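Long-range contact in probable starch synthase 4, chloroplastic/amyloplastic (Arabidopsis thaliana, PDB 6GNE), which belongs to the starch synthases, glycosyltransferases of the GT-B fold, and binds adenosine-5'-diphosphate and glycan chains: residues Pro201-Gln205 and Lys217-Phe222. Numbering follows the deposited sequence.
Sequences PDRMQ and KGAIIF. With GLC (alpha-D-glucopyranose), chain D.
Lys217 sets out from its helix with CG anti to the backbone N (chi1 -175°), and bends in its next three torsions carry the ammonium to the loop Pro201-Gln205. There NZ donates a hydrogen bond to Pro201 O at 3.2 Å, in the carbonyl plane, with a C=O...N angle of 148°. It illustrates how a long side chain can tie a loop without regular structure to a helix through one of the loop's own carbonyls, that of Pro201, which the charge of the ammonium probably polarises. The Lys217 methylenes pack against Arg203 O, with CG 3.6 Å from it. One turn further along, the CD1 end of Ile221 packs on the backbone of Arg203 and, at 3.8 Å, on Asp202 O. Next to Lys217 along the helix, Gly218 has no side chain, and Met204 CG closes to 3.5 Å from its CA.

Phe222 turns its CG away from its own carbonyl carbon (chi1 -73°), carrying the ring out from the helix flank toward Arg203. Arg203 CG meets that ring at its edge, 3.9 Å from CE2, while a bound alpha-D-glucopyranose approaches obliquely around CD1 and CE1. The Arg203 guanidinium reaches back to its neighbour, NH2 pairing with Asp202 OD2 at 3.0 Å in a salt bridge tilted from both planes. Ile221 O accepts a weak hydrogen bond from sugar O2 at 3.5 Å. Ile221 and Phe222 thus serve both the loop and a glycan site completed by Trp157, Asp158 and Asn224.

The contact joins helix 215-222 to the loop leading from helix 195-198 to strand 212-213; Leu198 of helix 195-198 touches Arg203, Met204 and Phe222, whereas helix 152-160 borders the ring through Ala153 and Asp158, and helix 247-252 meets Lys217 through Thr249.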
loop_
_atom_site.group_PDB
_atom_site.type_symbol
_atom_site.label_atom_id
_atom_site.label_comp_id
_atom_site.label_asym_id
_atom_site.label_seq_id
_atom_site.Cartn_x
_atom_site.Cartn_y
_atom_site.Cartn_z
ATOM N N PRO A 201 8.963 25.738 -14.429
ATOM C CA PRO A 201 8.022 25.714 -13.261
ATOM C C PRO A 201 6.614 25.160 -13.598
ATOM O O PRO A 201 6.043 24.381 -12.820
ATOM C CB PRO A 201 7.969 27.171 -12.783
ATOM C CG PRO A 201 8.812 27.970 -13.728
ATOM C CD PRO A 201 9.373 27.102 -14.814
ATOM N N ASP A 202 6.107 25.513 -14.779
ATOM C CA ASP A 202 4.866 24.920 -15.323
ATOM C C ASP A 202 4.951 23.430 -15.727
ATOM O O ASP A 202 3.953 22.872 -16.176
ATOM C CB ASP A 202 4.325 25.758 -16.501
ATOM C CG ASP A 202 5.292 25.817 -17.696
ATOM O OD1 ASP A 202 6.418 26.335 -17.543
ATOM O OD2 ASP A 202 4.922 25.373 -18.798
ATOM N N ARG A 203 6.120 22.803 -15.567
ATOM C CA ARG A 203 6.324 21.364 -15.863
ATOM C C ARG A 203 6.892 20.601 -14.637
ATOM O O ARG A 203 6.173 20.437 -13.657
ATOM C CB ARG A 203 7.206 21.190 -17.118
ATOM C CG ARG A 203 6.493 20.761 -18.382
ATOM C CD ARG A 203 5.704 21.850 -19.105
ATOM N NE ARG A 203 6.026 21.844 -20.565
ATOM C CZ ARG A 203 6.518 22.869 -21.291
ATOM N NH1 ARG A 203 6.789 22.678 -22.575
ATOM N NH2 ARG A 203 6.721 24.089 -20.770
ATOM N N MET A 204 8.159 20.168 -14.647
ATOM C CA MET A 204 8.654 19.211 -13.655
ATOM C C MET A 204 9.691 19.779 -12.679
ATOM O O MET A 204 10.202 19.039 -11.853
ATOM C CB MET A 204 9.271 18.007 -14.357
ATOM C CG MET A 204 8.307 17.150 -15.139
ATOM S SD MET A 204 9.175 15.708 -15.847
ATOM C CE MET A 204 9.689 14.871 -14.333
ATOM N N GLN A 205 10.029 21.068 -12.778
ATOM C CA GLN A 205 10.935 21.700 -11.808
ATOM C C GLN A 205 10.345 21.570 -10.401
ATOM O O GLN A 205 9.177 21.873 -10.218
ATOM C CB GLN A 205 11.118 23.187 -12.125
ATOM C CG GLN A 205 12.115 23.914 -11.228
ATOM C CD GLN A 205 12.404 25.325 -11.707
ATOM O OE1 GLN A 205 11.588 26.251 -11.532
ATOM N NE2 GLN A 205 13.568 25.499 -12.328
ATOM N N LYS A 217 5.360 15.500 -9.588
ATOM C CA LYS A 217 4.805 16.714 -10.197
ATOM C C LYS A 217 4.596 16.593 -11.711
ATOM O O LYS A 217 3.596 17.082 -12.253
ATOM C CB LYS A 217 5.683 17.926 -9.928
ATOM C CG LYS A 217 5.032 19.174 -10.469
ATOM C CD LYS A 217 5.287 20.426 -9.696
ATOM C CE LYS A 217 6.427 21.219 -10.243
ATOM N NZ LYS A 217 6.141 22.675 -10.165
ATOM N N GLY A 218 5.551 15.963 -12.393
ATOM C CA GLY A 218 5.387 15.635 -13.806
ATOM C C GLY A 218 4.229 14.703 -14.082
ATOM O O GLY A 218 3.561 14.859 -15.087
ATOM N N ALA A 219 3.988 13.733 -13.208
ATOM C CA ALA A 219 2.852 12.827 -13.396
ATOM C C ALA A 219 1.525 13.496 -13.128
ATOM O O ALA A 219 0.542 13.154 -13.768
ATOM C CB ALA A 219 3.001 11.597 -12.559
ATOM N N ILE A 220 1.482 14.460 -12.207
ATOM C CA ILE A 220 0.236 15.189 -11.982
ATOM C C ILE A 220 -0.107 15.983 -13.244
ATOM O O ILE A 220 -1.239 16.024 -13.678
ATOM C CB ILE A 220 0.290 16.095 -10.750
ATOM C CG1 ILE A 220 0.349 15.261 -9.455
ATOM C CG2 ILE A 220 -0.898 17.063 -10.705
ATOM C CD1 ILE A 220 1.020 15.980 -8.282
ATOM N N ILE A 221 0.899 16.601 -13.834
ATOM C CA ILE A 221 0.705 17.464 -15.001
ATOM C C ILE A 221 0.357 16.686 -16.267
ATOM O O ILE A 221 -0.600 16.975 -16.947
ATOM C CB ILE A 221 1.925 18.384 -15.177
ATOM C CG1 ILE A 221 1.956 19.366 -13.974
ATOM C CG2 ILE A 221 1.860 19.174 -16.486
ATOM C CD1 ILE A 221 3.279 20.040 -13.780
ATOM N N PHE A 222 1.133 15.663 -16.554
ATOM C CA PHE A 222 1.004 14.906 -17.810
ATOM C C PHE A 222 -0.056 13.803 -17.848
ATOM O O PHE A 222 -0.279 13.231 -18.891
ATOM C CB PHE A 222 2.383 14.347 -18.218
ATOM C CG PHE A 222 3.308 15.397 -18.734
ATOM C CD1 PHE A 222 3.349 15.663 -20.090
ATOM C CD2 PHE A 222 4.122 16.151 -17.887
ATOM C CE1 PHE A 222 4.193 16.644 -20.607
ATOM C CE2 PHE A 222 4.932 17.159 -18.392
ATOM C CZ PHE A 222 4.972 17.391 -19.757
HETATM C C1 GLC D . 0.471 16.788 -21.831
HETATM C C2 GLC D . 0.007 17.586 -20.606
HETATM C C3 GLC D . 0.202 19.087 -20.803
HETATM C C4 GLC D . 1.675 19.302 -21.170
HETATM C C5 GLC D . 1.897 18.611 -22.529
HETATM C C6 GLC D . 3.260 18.871 -23.177
HETATM O O2 GLC D . -1.357 17.324 -20.295
HETATM O O3 GLC D . -0.150 19.833 -19.629
HETATM O O4 GLC D . 2.069 20.687 -21.130
HETATM O O5 GLC D . 1.748 17.201 -22.311
HETATM O O6 GLC D . 3.648 17.794 -24.053
#